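PDB 4TLV: ADP-ribosylating toxin CARDS from Mycoplasma pneumoniae, which transfers ADP-ribose from NAD(+) to multiple target proteins in vitro and provokes vacuolation in mammalian cells, acting as the main virulence factor of the bacterium. Local coordinates for residues 35-40 and 210-215; 217-222 and 266-271; 385-390 and 406-411; 270-275 and 428-433. One frame throughout, in Å; residues are numbered along the deposited sequence.

Contacts 1 and 2 follow one another along the chain and both use strand 214-219: its start lies against helix 35-40 of the mono-ADP-ribosyltransferase domain, its end against the 3-10 turn 267-271, with the contact centres about 21 Å apart. Contact 4 lies about 13 Å from contact 2, centre to centre, and shares Lys270 and Glu271 of the KELED motif with it; Glu222 touches Gln430, Leu272 and Thr433 between the two. Residues 217-222, 266-275 and 428-433 thus join the catalytic part to the D2 beta-trefoil. Contact 3, a hairpin base within D2, falls in sequence between the two segments of contact 4, its centre about 27 Å away.

Contact 1 (35-40 and 210-215); sequences FFEHIL and SIPQAA
Residues 210-215 run beside helix 35-40 with no direct hydrogen bond between them, the CA atoms of Phe36 and Ile211 lying 6.3 Å apart and those of Leu40 and Ala215 drawing in to 4.9 Å. Side-chain packing therefore carries the contact. Ile211 sets its terminal CD1 over one face of the Phe36 ring, 4.0 Å from the centroid and 25° off the ring normal, a CH-pi contact displaced toward the CD2-CE2 rim. The opposite face of that ring is met near its rim by CD2 of Phe35. Pro212 lays its ring against the helix: CD meets Phe36 CB at 3.7 Å, CB and CG lie against the aliphatic CG of Glu37, and CG touches Leu40 CD1 at 4.0 Å, with the leucine chain running roughly perpendicular to the proline. This packing joins an early helix of the pertussis-toxin S1-like ADP-ribosyltransferase fold to the start of strand 214-219, which lies in the region assigned, by inference, to the NAD(+)-binding pocket. Helices 92-104 and 115-126 add to the apolar cluster, Leu99 and Ile122 against Phe36, Met117 and Ala118 against Ile211. Glu37, extended beyond CG, carries its carboxylate past the proline; OE1 forms a salt bridge with Arg46, while a water donates to OE2 and to the carbonyl of Ser210, bridging the helix to the end of strand 207-210. Farther along, the methyl CB of Ala215 rests against Leu40 CB at 3.8 Å, and a backbone hydrogen bond ties Leu40 to Ser216.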
loop_
_atom_site.group_PDB
_atom_site.type_symbol
_atom_site.label_atom_id
_atom_site.label_comp_id
_atom_site.label_asym_id
_atom_site.label_seq_id
_atom_site.Cartn_x
_atom_site.Cartn_y
_atom_site.Cartn_z
ATOM N N PHE A 35 -4.375 -4.857 -19.938
ATOM C CA PHE A 35 -4.102 -4.455 -18.553
ATOM C C PHE A 35 -4.740 -5.414 -17.538
ATOM O O PHE A 35 -4.083 -5.888 -16.598
ATOM C CB PHE A 35 -4.570 -3.020 -18.301
ATOM C CG PHE A 35 -4.435 -2.578 -16.863
ATOM C CD1 PHE A 35 -3.192 -2.289 -16.332
ATOM C CD2 PHE A 35 -5.558 -2.440 -16.054
ATOM C CE1 PHE A 35 -3.071 -1.874 -15.006
ATOM C CE2 PHE A 35 -5.446 -2.038 -14.731
ATOM C CZ PHE A 35 -4.192 -1.754 -14.209
ATOM N N PHE A 36 -6.031 -5.688 -17.709
ATOM C CA PHE A 36 -6.724 -6.539 -16.753
ATOM C C PHE A 36 -6.170 -7.965 -16.710
ATOM O O PHE A 36 -6.055 -8.553 -15.632
ATOM C CB PHE A 36 -8.240 -6.542 -16.989
ATOM C CG PHE A 36 -8.929 -5.304 -16.476
ATOM C CD1 PHE A 36 -9.363 -5.231 -15.165
ATOM C CD2 PHE A 36 -9.118 -4.212 -17.296
ATOM C CE1 PHE A 36 -9.992 -4.083 -14.686
ATOM C CE2 PHE A 36 -9.740 -3.070 -16.828
ATOM C CZ PHE A 36 -10.179 -3.006 -15.529
ATOM N N GLU A 37 -5.831 -8.529 -17.871
ATOM C CA GLU A 37 -5.256 -9.880 -17.892
ATOM C C GLU A 37 -3.912 -9.933 -17.166
ATOM O O GLU A 37 -3.544 -10.963 -16.590
ATOM C CB GLU A 37 -5.083 -10.388 -19.332
ATOM C CG GLU A 37 -6.417 -10.763 -19.989
ATOM C CD GLU A 37 -6.248 -11.304 -21.402
ATOM O OE1 GLU A 37 -5.109 -11.316 -21.915
ATOM O OE2 GLU A 37 -7.260 -11.720 -22.005
ATOM N N HIS A 38 -3.170 -8.832 -17.223
ATOM C CA HIS A 38 -1.875 -8.763 -16.552
ATOM C C HIS A 38 -2.032 -8.686 -15.030
ATOM O O HIS A 38 -1.311 -9.357 -14.279
ATOM C CB HIS A 38 -1.075 -7.556 -17.045
ATOM C CG HIS A 38 0.181 -7.336 -16.275
ATOM N ND1 HIS A 38 1.241 -8.218 -16.325
ATOM C CD2 HIS A 38 0.523 -6.375 -15.383
ATOM C CE1 HIS A 38 2.191 -7.799 -15.505
ATOM N NE2 HIS A 38 1.784 -6.678 -14.928
ATOM N N ILE A 39 -2.969 -7.859 -14.580
ATOM C CA ILE A 39 -3.271 -7.721 -13.158
ATOM C C ILE A 39 -3.833 -9.031 -12.599
ATOM O O ILE A 39 -3.505 -9.436 -11.473
ATOM C CB ILE A 39 -4.305 -6.593 -12.908
ATOM C CG1 ILE A 39 -3.701 -5.231 -13.259
ATOM C CG2 ILE A 39 -4.769 -6.604 -11.467
ATOM C CD1 ILE A 39 -2.396 -4.932 -12.519
ATOM N N LEU A 40 -4.670 -9.701 -13.391
ATOM C CA LEU A 40 -5.368 -10.899 -12.913
ATOM C C LEU A 40 -4.698 -12.214 -13.320
ATOM O O LEU A 40 -5.203 -13.299 -13.016
ATOM C CB LEU A 40 -6.825 -10.885 -13.397
ATOM C CG LEU A 40 -7.662 -9.681 -12.976
ATOM C CD1 LEU A 40 -9.020 -9.712 -13.676
ATOM C CD2 LEU A 40 -7.833 -9.706 -11.456
ATOM N N SER A 210 -11.065 -5.123 -22.970
ATOM C CA SER A 210 -11.443 -6.526 -22.973
ATOM C C SER A 210 -11.248 -7.096 -21.576
ATOM O O SER A 210 -10.122 -7.389 -21.174
ATOM C CB SER A 210 -10.595 -7.325 -23.960
ATOM O OG SER A 210 -10.763 -6.841 -25.279
ATOM N N ILE A 211 -12.345 -7.259 -20.848
ATOM C CA ILE A 211 -12.305 -7.779 -19.486
ATOM C C ILE A 211 -12.391 -9.294 -19.495
ATOM O O ILE A 211 -13.344 -9.854 -20.036
ATOM C CB ILE A 211 -13.486 -7.230 -18.661
ATOM C CG1 ILE A 211 -13.684 -5.737 -18.939
ATOM C CG2 ILE A 211 -13.286 -7.527 -17.175
ATOM C CD1 ILE A 211 -12.486 -4.850 -18.551
ATOM N N PRO A 212 -11.410 -9.967 -18.869
ATOM C CA PRO A 212 -11.373 -11.428 -18.857
ATOM C C PRO A 212 -12.403 -12.028 -17.889
ATOM O O PRO A 212 -12.857 -11.358 -16.963
ATOM C CB PRO A 212 -9.950 -11.737 -18.384
ATOM C CG PRO A 212 -9.577 -10.561 -17.535
ATOM C CD PRO A 212 -10.275 -9.363 -18.137
ATOM N N GLN A 213 -12.757 -13.286 -18.104
ATOM C CA GLN A 213 -13.735 -13.944 -17.248
ATOM C C GLN A 213 -13.090 -14.627 -16.052
ATOM O O GLN A 213 -13.780 -14.973 -15.091
ATOM C CB GLN A 213 -14.537 -14.962 -18.055
ATOM C CG GLN A 213 -15.410 -14.311 -19.118
ATOM C CD GLN A 213 -16.203 -15.320 -19.909
ATOM O OE1 GLN A 213 -15.654 -16.042 -20.742
ATOM N NE2 GLN A 213 -17.506 -15.385 -19.646
ATOM N N ALA A 214 -11.777 -14.829 -16.114
ATOM C CA ALA A 214 -11.085 -15.614 -15.090
ATOM C C ALA A 214 -9.757 -15.006 -14.642
ATOM O O ALA A 214 -9.161 -14.176 -15.344
ATOM C CB ALA A 214 -10.870 -17.034 -15.571
ATOM N N ALA A 215 -9.289 -15.460 -13.480
ATOM C CA ALA A 215 -8.047 -14.971 -12.874
ATOM C C ALA A 215 -7.242 -16.119 -12.292
ATOM O O ALA A 215 -7.773 -17.203 -12.055
ATOM C CB ALA A 215 -8.351 -13.941 -11.792
HETATM O O HOH W 1 -9.480 -10.214 -21.762
#

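Contact 2 (217-222 and 266-271); sequences VADVSE and ASSVKE. With SO4 (sulfate ion), chain H.
Asp219 and Ser268 meet through both carboxylate oxygens: Ser268 OG donates a very short bond to Asp219 OD1, 2.5 Å, and Asp219 OD2 receives Ser268 N on its syn lone pair, the N-H bent to 143°. The serine hydroxyl is folded back over its own main chain (chi1 60°), and Asp219 CG swings opposite its own N (chi1 -179°), which brings the two groups together. Ala266 CB closes in on the carboxylate, 3.3 Å from Asp219 CG. Further along, Glu271 OE1 accepts Glu222 N at 2.8 Å, nearly in line with the C-O bond. Asp219 OD1 also takes Ser221 N, 3.0 Å away, making an Asx turn where strand 214-219 ends; the 3-10 turn 267-271, which includes the first two KELED residues, lies against it. Gly223 N is a further hydrogen-bond partner of Ser268 OG. A water accepts from Ser267 N and probably donates to Asp219 OD2, and Ser267 OG donates to a sulfate, probably from the crystallisation liquor, that is also bound by Lys253. Ser221 OG is hydrogen-bonded to Glu252 and Trp66, and Glu222 OE1 probably to Thr433 OG1 in the D2 segment.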
loop_
_atom_site.group_PDB
_atom_site.type_symbol
_atom_site.label_atom_id
_atom_site.label_comp_id
_atom_site.label_asym_id
_atom_site.label_seq_id
_atom_site.Cartn_x
_atom_site.Cartn_y
_atom_site.Cartn_z
ATOM N N VAL A 217 -4.181 -16.683 -9.149
ATOM C CA VAL A 217 -3.639 -16.020 -7.975
ATOM C C VAL A 217 -2.655 -16.962 -7.330
ATOM O O VAL A 217 -2.976 -18.132 -7.091
ATOM C CB VAL A 217 -4.732 -15.744 -6.910
ATOM C CG1 VAL A 217 -4.145 -14.960 -5.734
ATOM C CG2 VAL A 217 -5.907 -15.002 -7.508
ATOM N N ALA A 218 -1.458 -16.465 -7.047
ATOM C CA ALA A 218 -0.525 -17.235 -6.246
ATOM C C ALA A 218 -0.767 -16.956 -4.751
ATOM O O ALA A 218 -0.821 -15.797 -4.322
ATOM C CB ALA A 218 0.910 -16.908 -6.639
ATOM N N ASP A 219 -0.916 -18.019 -3.969
ATOM C CA ASP A 219 -1.056 -17.910 -2.514
ATOM C C ASP A 219 0.352 -17.825 -1.916
ATOM O O ASP A 219 1.112 -18.797 -1.975
ATOM C CB ASP A 219 -1.787 -19.148 -1.981
ATOM C CG ASP A 219 -1.997 -19.116 -0.492
ATOM O OD1 ASP A 219 -1.309 -18.342 0.206
ATOM O OD2 ASP A 219 -2.875 -19.872 -0.015
ATOM N N VAL A 220 0.707 -16.675 -1.339
ATOM C CA VAL A 220 2.062 -16.510 -0.805
ATOM C C VAL A 220 2.114 -16.417 0.724
ATOM O O VAL A 220 3.001 -15.766 1.285
ATOM C CB VAL A 220 2.825 -15.337 -1.483
ATOM C CG1 VAL A 220 3.105 -15.675 -2.946
ATOM C CG2 VAL A 220 2.035 -14.006 -1.346
ATOM N N SER A 221 1.150 -17.081 1.365
ATOM C CA SER A 221 1.083 -17.292 2.815
ATOM C C SER A 221 0.360 -16.181 3.556
ATOM O O SER A 221 0.295 -15.044 3.092
ATOM C CB SER A 221 2.464 -17.521 3.443
ATOM O OG SER A 221 3.189 -18.516 2.742
ATOM N N GLU A 222 -0.202 -16.549 4.702
ATOM C CA GLU A 222 -0.917 -15.625 5.568
ATOM C C GLU A 222 -2.017 -14.862 4.840
ATOM O O GLU A 222 -2.276 -13.694 5.127
ATOM C CB GLU A 222 0.055 -14.677 6.254
ATOM C CG GLU A 222 0.867 -15.400 7.307
ATOM C CD GLU A 222 1.867 -14.497 7.979
ATOM O OE1 GLU A 222 2.717 -13.915 7.265
ATOM O OE2 GLU A 222 1.786 -14.379 9.214
ATOM N N ALA A 266 -6.399 -15.635 0.399
ATOM C CA ALA A 266 -6.000 -16.980 -0.015
ATOM C C ALA A 266 -6.243 -17.996 1.122
ATOM O O ALA A 266 -6.448 -17.594 2.277
ATOM C CB ALA A 266 -4.530 -16.973 -0.424
ATOM N N SER A 267 -6.232 -19.298 0.795
ATOM C CA SER A 267 -6.454 -20.371 1.784
ATOM C C SER A 267 -5.535 -20.252 2.992
ATOM O O SER A 267 -5.917 -20.615 4.109
ATOM C CB SER A 267 -6.210 -21.761 1.159
ATOM O OG SER A 267 -7.099 -22.025 0.089
ATOM N N SER A 268 -4.326 -19.752 2.753
ATOM C CA SER A 268 -3.297 -19.658 3.789
ATOM C C SER A 268 -3.675 -18.690 4.897
ATOM O O SER A 268 -2.954 -18.566 5.898
ATOM C CB SER A 268 -1.943 -19.248 3.175
ATOM O OG SER A 268 -2.070 -17.983 2.526
ATOM N N VAL A 269 -4.801 -17.998 4.729
ATOM C CA VAL A 269 -5.304 -17.133 5.780
ATOM C C VAL A 269 -5.527 -17.958 7.068
ATOM O O VAL A 269 -5.515 -17.417 8.174
ATOM C CB VAL A 269 -6.599 -16.374 5.328
ATOM C CG1 VAL A 269 -7.802 -17.285 5.387
ATOM C CG2 VAL A 269 -6.851 -15.118 6.164
ATOM N N LYS A 270 -5.671 -19.274 6.934
ATOM C CA LYS A 270 -5.846 -20.127 8.115
ATOM C C LYS A 270 -4.580 -20.218 8.981
ATOM O O LYS A 270 -4.626 -20.717 10.091
ATOM C CB LYS A 270 -6.279 -21.527 7.715
ATOM C CG LYS A 270 -5.225 -22.337 7.020
ATOM C CD LYS A 270 -5.728 -23.754 6.773
ATOM C CE LYS A 270 -4.753 -24.526 5.908
ATOM N NZ LYS A 270 -5.295 -25.906 5.662
ATOM N N GLU A 271 -3.453 -19.750 8.452
ATOM C CA GLU A 271 -2.208 -19.705 9.212
ATOM C C GLU A 271 -2.194 -18.633 10.303
ATOM O O GLU A 271 -1.311 -18.655 11.169
ATOM C CB GLU A 271 -1.014 -19.457 8.261
ATOM C CG GLU A 271 -0.765 -20.588 7.273
ATOM C CD GLU A 271 0.099 -20.204 6.078
ATOM O OE1 GLU A 271 0.364 -19.003 5.867
ATOM O OE2 GLU A 271 0.519 -21.123 5.331
HETATM S S SO4 H . -6.300 -25.602 -0.094
HETATM O O1 SO4 H . -5.198 -25.480 -1.040
HETATM O O2 SO4 H . -7.329 -24.615 -0.415
HETATM O O3 SO4 H . -5.788 -25.409 1.262
HETATM O O4 SO4 H . -6.882 -26.939 -0.202
HETATM O O HOH W 2 -5.249 -20.433 -1.776
#

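Contact 3 (385-390 and 406-411); sequences QTENGL and CPLKNP
Cys406 and Gly389 form the hydrogen-bonded antiparallel pair of the hairpin between strands 388-393 and 401-407, part of the D2 beta-trefoil. Their reciprocal bonds, Cys406 N to Gly389 O and Gly389 N to Cys406 O, are each 3.1 Å long. The Cys406 carbonyl also comes within 3.3 Å of Asn388 CB, and the cysteine side chain packs against Phe391 and Pro412. Pro407 is next, paired with Asn388 in a non-hydrogen-bonded position with their CA atoms only 4.1 Å apart and their side chains diverging. Although the bond from its CA to CB leads away from the partner strand, Pro407 CB still reaches Thr386 CG2 at 4.0 Å, and its CA makes a CH...O contact with the Glu387 carbonyl. At Leu408 the strand has ended, but its N still donates to Glu387 O at 3.0 Å, coming from 36° above the carbonyl plane. With Leu408 CG trans to its own carbonyl carbon (chi1 -61°), the two methyls lie along the same side of the facing backbone, CD1 against Glu387 CB at 3.7 Å and CD2 by Asn388 C and Gly389 N. The Leu408 and Glu387 chains lie nearly square to each other, and Arg377 of strand 375-380 also touches the leucine. Lys409 extends the link through its backbone, its N donating to a water that in turn donates to Glu387 O. On the facing segment, Asn388 is held by both ends of its amide: OD1 accepts from Ser380 N, and ND2 donates almost straight to Thr386 O, 2.8 Å away and 2° out of the amide plane.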
loop_
_atom_site.group_PDB
_atom_site.type_symbol
_atom_site.label_atom_id
_atom_site.label_comp_id
_atom_site.label_asym_id
_atom_site.label_seq_id
_atom_site.Cartn_x
_atom_site.Cartn_y
_atom_site.Cartn_z
ATOM N N GLN A 385 17.167 5.723 3.737
ATOM C CA GLN A 385 18.361 4.882 3.697
ATOM C C GLN A 385 19.162 4.951 4.990
ATOM O O GLN A 385 20.137 4.217 5.154
ATOM C CB GLN A 385 19.263 5.255 2.510
ATOM C CG GLN A 385 18.585 5.176 1.143
ATOM C CD GLN A 385 18.056 3.788 0.821
ATOM O OE1 GLN A 385 18.386 2.808 1.495
ATOM N NE2 GLN A 385 17.230 3.697 -0.220
ATOM N N THR A 386 18.769 5.841 5.898
ATOM C CA THR A 386 19.467 5.955 7.179
ATOM C C THR A 386 19.170 4.759 8.074
ATOM O O THR A 386 18.020 4.540 8.472
ATOM C CB THR A 386 19.077 7.232 7.941
ATOM O OG1 THR A 386 19.432 8.390 7.176
ATOM C CG2 THR A 386 19.790 7.278 9.269
ATOM N N GLU A 387 20.203 3.990 8.402
ATOM C CA GLU A 387 20.019 2.839 9.266
ATOM C C GLU A 387 19.437 3.331 10.575
ATOM O O GLU A 387 19.910 4.320 11.141
ATOM C CB GLU A 387 21.343 2.119 9.499
ATOM C CG GLU A 387 21.938 1.519 8.241
ATOM C CD GLU A 387 23.220 0.753 8.516
ATOM O OE1 GLU A 387 23.874 1.030 9.548
ATOM O OE2 GLU A 387 23.579 -0.125 7.698
ATOM N N ASN A 388 18.398 2.651 11.048
ATOM C CA ASN A 388 17.671 3.105 12.219
ATOM C C ASN A 388 16.942 1.945 12.898
ATOM O O ASN A 388 16.837 0.840 12.337
ATOM C CB ASN A 388 16.689 4.212 11.829
ATOM C CG ASN A 388 15.510 3.691 11.002
ATOM O OD1 ASN A 388 14.472 3.355 11.554
ATOM N ND2 ASN A 388 15.668 3.645 9.682
ATOM N N GLY A 389 16.471 2.184 14.114
ATOM C CA GLY A 389 15.811 1.145 14.890
ATOM C C GLY A 389 14.938 1.700 15.998
ATOM O O GLY A 389 14.863 2.919 16.212
ATOM N N LEU A 390 14.282 0.805 16.722
ATOM C CA LEU A 390 13.455 1.199 17.852
ATOM C C LEU A 390 14.331 1.373 19.090
ATOM O O LEU A 390 15.302 0.635 19.274
ATOM C CB LEU A 390 12.389 0.139 18.133
ATOM C CG LEU A 390 11.285 -0.072 17.090
ATOM C CD1 LEU A 390 10.390 -1.250 17.535
ATOM C CD2 LEU A 390 10.460 1.208 16.912
ATOM N N CYS A 406 15.225 6.008 16.322
ATOM C CA CYS A 406 16.452 6.793 16.178
ATOM C C CYS A 406 17.363 6.193 15.128
ATOM O O CYS A 406 17.405 4.977 14.964
ATOM C CB CYS A 406 17.254 6.807 17.486
ATOM S SG CYS A 406 16.364 7.313 18.950
ATOM N N PRO A 407 18.130 7.048 14.437
ATOM C CA PRO A 407 19.268 6.554 13.652
ATOM C C PRO A 407 20.165 5.706 14.555
ATOM O O PRO A 407 20.267 5.984 15.755
ATOM C CB PRO A 407 19.995 7.836 13.237
ATOM C CG PRO A 407 18.954 8.915 13.306
ATOM C CD PRO A 407 18.022 8.519 14.423
ATOM N N LEU A 408 20.793 4.677 14.003
ATOM C CA LEU A 408 21.675 3.830 14.799
ATOM C C LEU A 408 22.925 4.604 15.206
ATOM O O LEU A 408 23.510 4.350 16.251
ATOM C CB LEU A 408 22.077 2.582 14.018
ATOM C CG LEU A 408 20.912 1.683 13.607
ATOM C CD1 LEU A 408 21.409 0.490 12.801
ATOM C CD2 LEU A 408 20.125 1.246 14.821
ATOM N N LYS A 409 23.316 5.561 14.376
ATOM C CA LYS A 409 24.531 6.328 14.630
ATOM C C LYS A 409 24.313 7.424 15.673
ATOM O O LYS A 409 23.381 8.223 15.569
ATOM C CB LYS A 409 25.069 6.924 13.330
ATOM C CG LYS A 409 26.576 7.173 13.351
ATOM C CD LYS A 409 27.096 7.615 11.992
ATOM C CE LYS A 409 26.464 8.931 11.568
ATOM N NZ LYS A 409 27.057 9.466 10.312
ATOM N N ASN A 410 25.171 7.449 16.687
ATOM C CA ASN A 410 25.135 8.512 17.685
ATOM C C ASN A 410 23.740 8.741 18.247
ATOM O O ASN A 410 23.213 9.847 18.141
ATOM C CB ASN A 410 25.628 9.827 17.077
ATOM C CG ASN A 410 27.020 9.717 16.484
ATOM O OD1 ASN A 410 27.834 8.904 16.924
ATOM N ND2 ASN A 410 27.303 10.545 15.483
ATOM N N PRO A 411 23.133 7.699 18.837
ATOM C CA PRO A 411 21.801 7.835 19.436
ATOM C C PRO A 411 21.861 8.685 20.702
ATOM O O PRO A 411 22.914 8.753 21.333
ATOM C CB PRO A 411 21.436 6.393 19.807
ATOM C CG PRO A 411 22.424 5.525 19.074
ATOM C CD PRO A 411 23.659 6.333 18.980
HETATM O O HOH W 3 22.423 5.569 11.421
#

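Contact 4 (270-275 and 428-433); sequences KELEDT and HAQFVT. With ACT (acetate ion), chain M.
Gln430 OE1 accepts the backbone N of Glu273 at 2.9 Å, the donor standing 38° above the plane of the amide carbonyl, while NE2 of the same side chain donates to Glu271 O at 3.0 Å, roughly in the amide plane. One side chain thus grips the KELED backbone on both sides of Leu272, and the paired bonds fix the rotation of the amide. Gln430 gets there with CG lodged between its two main-chain neighbours (chi1 74°) and CD fully extended beyond. The Glu273 carboxylate lies over one face of the Gln430 amide, offset past NE2, the two planes nearly parallel (12° apart); OE1 is 3.2 Å from NE2 but badly angled for a bond, and OE2 instead accepts from His163. Thr275 closes the other end with its methyl CG2, 4.0 Å from both His428 CB and Gln430 CG; its OG1 lies 3.6 Å from Phe431 CD1 and makes a weak hydrogen bond with Phe315 O. His428 NE2 is hydrogen-bonded to Glu424 O, and an acetate, probably from the crystallisation liquor, to Ala429 N and His163 ND1. Arg435 binds the Glu273 carbonyl. The KELED residues, involved in trafficking to the host endoplasmic reticulum, are here tied through backbone groups to the 3-10 turn 429-431 of D2. Thr275 pairs its backbone with Phe315. The turn and the residues after it rest between domains: Ala429 and Thr433 touch Val170 of strand 168-181 in the transferase, while Phe431 and Val432 pack on Ile420 of strand 415-421 and Met366 of strand 364-368.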
loop_
_atom_site.group_PDB
_atom_site.type_symbol
_atom_site.label_atom_id
_atom_site.label_comp_id
_atom_site.label_asym_id
_atom_site.label_seq_id
_atom_site.Cartn_x
_atom_site.Cartn_y
_atom_site.Cartn_z
ATOM N N LYS A 270 -5.671 -19.274 6.934
ATOM C CA LYS A 270 -5.846 -20.127 8.115
ATOM C C LYS A 270 -4.580 -20.218 8.981
ATOM O O LYS A 270 -4.626 -20.717 10.091
ATOM C CB LYS A 270 -6.279 -21.527 7.715
ATOM C CG LYS A 270 -5.225 -22.337 7.020
ATOM C CD LYS A 270 -5.728 -23.754 6.773
ATOM C CE LYS A 270 -4.753 -24.526 5.908
ATOM N NZ LYS A 270 -5.295 -25.906 5.662
ATOM N N GLU A 271 -3.453 -19.750 8.452
ATOM C CA GLU A 271 -2.208 -19.705 9.212
ATOM C C GLU A 271 -2.194 -18.633 10.303
ATOM O O GLU A 271 -1.311 -18.655 11.169
ATOM C CB GLU A 271 -1.014 -19.457 8.261
ATOM C CG GLU A 271 -0.765 -20.588 7.273
ATOM C CD GLU A 271 0.099 -20.204 6.078
ATOM O OE1 GLU A 271 0.364 -19.003 5.867
ATOM O OE2 GLU A 271 0.519 -21.123 5.331
ATOM N N LEU A 272 -3.111 -17.662 10.247
ATOM C CA LEU A 272 -2.981 -16.482 11.117
ATOM C C LEU A 272 -3.216 -16.825 12.579
ATOM O O LEU A 272 -4.133 -17.570 12.893
ATOM C CB LEU A 272 -3.948 -15.362 10.699
ATOM C CG LEU A 272 -3.807 -14.876 9.247
ATOM C CD1 LEU A 272 -4.749 -13.717 8.990
ATOM C CD2 LEU A 272 -2.372 -14.476 8.951
ATOM N N GLU A 273 -2.388 -16.263 13.457
ATOM C CA GLU A 273 -2.524 -16.423 14.902
ATOM C C GLU A 273 -2.361 -15.062 15.541
ATOM O O GLU A 273 -1.681 -14.199 14.994
ATOM C CB GLU A 273 -1.420 -17.339 15.466
ATOM C CG GLU A 273 -1.386 -18.731 14.872
ATOM C CD GLU A 273 -0.026 -19.426 15.034
ATOM O OE1 GLU A 273 0.991 -18.763 15.396
ATOM O OE2 GLU A 273 0.019 -20.644 14.775
ATOM N N ASP A 274 -2.982 -14.876 16.699
ATOM C CA ASP A 274 -2.826 -13.653 17.470
ATOM C C ASP A 274 -1.481 -13.672 18.180
ATOM O O ASP A 274 -1.194 -14.593 18.946
ATOM C CB ASP A 274 -3.952 -13.535 18.497
ATOM C CG ASP A 274 -5.297 -13.205 17.864
ATOM O OD1 ASP A 274 -5.344 -12.813 16.675
ATOM O OD2 ASP A 274 -6.306 -13.318 18.582
ATOM N N THR A 275 -0.651 -12.669 17.929
ATOM C CA THR A 275 0.685 -12.640 18.514
ATOM C C THR A 275 0.937 -11.356 19.300
ATOM O O THR A 275 0.839 -10.254 18.747
ATOM C CB THR A 275 1.777 -12.736 17.411
ATOM O OG1 THR A 275 1.618 -11.654 16.480
ATOM C CG2 THR A 275 1.664 -14.044 16.635
ATOM N N HIS A 428 5.864 -14.855 18.766
ATOM C CA HIS A 428 5.788 -15.994 17.856
ATOM C C HIS A 428 6.257 -15.627 16.454
ATOM O O HIS A 428 6.236 -14.459 16.070
ATOM C CB HIS A 428 4.423 -16.655 17.902
ATOM C CG HIS A 428 4.190 -17.408 19.181
ATOM N ND1 HIS A 428 3.146 -18.159 19.607
ATOM C CD2 HIS A 428 5.122 -17.434 20.199
ATOM C CE1 HIS A 428 3.462 -18.614 20.867
ATOM N NE2 HIS A 428 4.659 -18.164 21.201
ATOM N N ALA A 429 6.720 -16.626 15.712
ATOM C CA ALA A 429 7.550 -16.372 14.537
ATOM C C ALA A 429 6.823 -15.591 13.443
ATOM O O ALA A 429 7.444 -14.815 12.709
ATOM C CB ALA A 429 8.087 -17.699 13.967
ATOM N N GLN A 430 5.514 -15.794 13.316
ATOM C CA GLN A 430 4.818 -15.171 12.186
ATOM C C GLN A 430 4.698 -13.655 12.327
ATOM O O GLN A 430 4.474 -12.959 11.346
ATOM C CB GLN A 430 3.451 -15.814 11.913
ATOM C CG GLN A 430 2.380 -15.464 12.926
ATOM C CD GLN A 430 1.079 -16.137 12.578
ATOM O OE1 GLN A 430 0.062 -15.341 12.281
ATOM N NE2 GLN A 430 0.997 -17.374 12.548
ATOM N N PHE A 431 4.889 -13.128 13.531
ATOM C CA PHE A 431 4.838 -11.680 13.663
ATOM C C PHE A 431 5.808 -10.977 12.716
ATOM O O PHE A 431 5.482 -9.942 12.130
ATOM C CB PHE A 431 5.084 -11.183 15.096
ATOM C CG PHE A 431 4.977 -9.695 15.201
ATOM C CD1 PHE A 431 3.749 -9.081 15.073
ATOM C CD2 PHE A 431 6.105 -8.904 15.348
ATOM C CE1 PHE A 431 3.644 -7.689 15.128
ATOM C CE2 PHE A 431 5.994 -7.532 15.414
ATOM C CZ PHE A 431 4.757 -6.929 15.295
ATOM N N VAL A 432 7.003 -11.540 12.545
ATOM C CA VAL A 432 8.021 -10.883 11.737
ATOM C C VAL A 432 7.928 -11.224 10.245
ATOM O O VAL A 432 8.931 -11.207 9.524
ATOM C CB VAL A 432 9.441 -11.134 12.297
ATOM C CG1 VAL A 432 9.532 -10.568 13.725
ATOM C CG2 VAL A 432 9.774 -12.619 12.274
ATOM N N THR A 433 6.702 -11.497 9.793
ATOM C CA THR A 433 6.387 -11.694 8.390
ATOM C C THR A 433 5.164 -10.832 8.059
ATOM O O THR A 433 4.424 -10.452 8.941
ATOM C CB THR A 433 6.054 -13.167 8.082
ATOM O OG1 THR A 433 4.854 -13.535 8.757
ATOM C CG2 THR A 433 7.200 -14.087 8.559
HETATM C C ACT M . 7.176 -19.951 17.756
HETATM O O ACT M . 6.569 -19.286 16.881
HETATM O OXT ACT M . 6.741 -21.101 17.996
HETATM C CH3 ACT M . 8.369 -19.402 18.479
HETATM O O HOH W 4 1.096 -16.912 18.937
#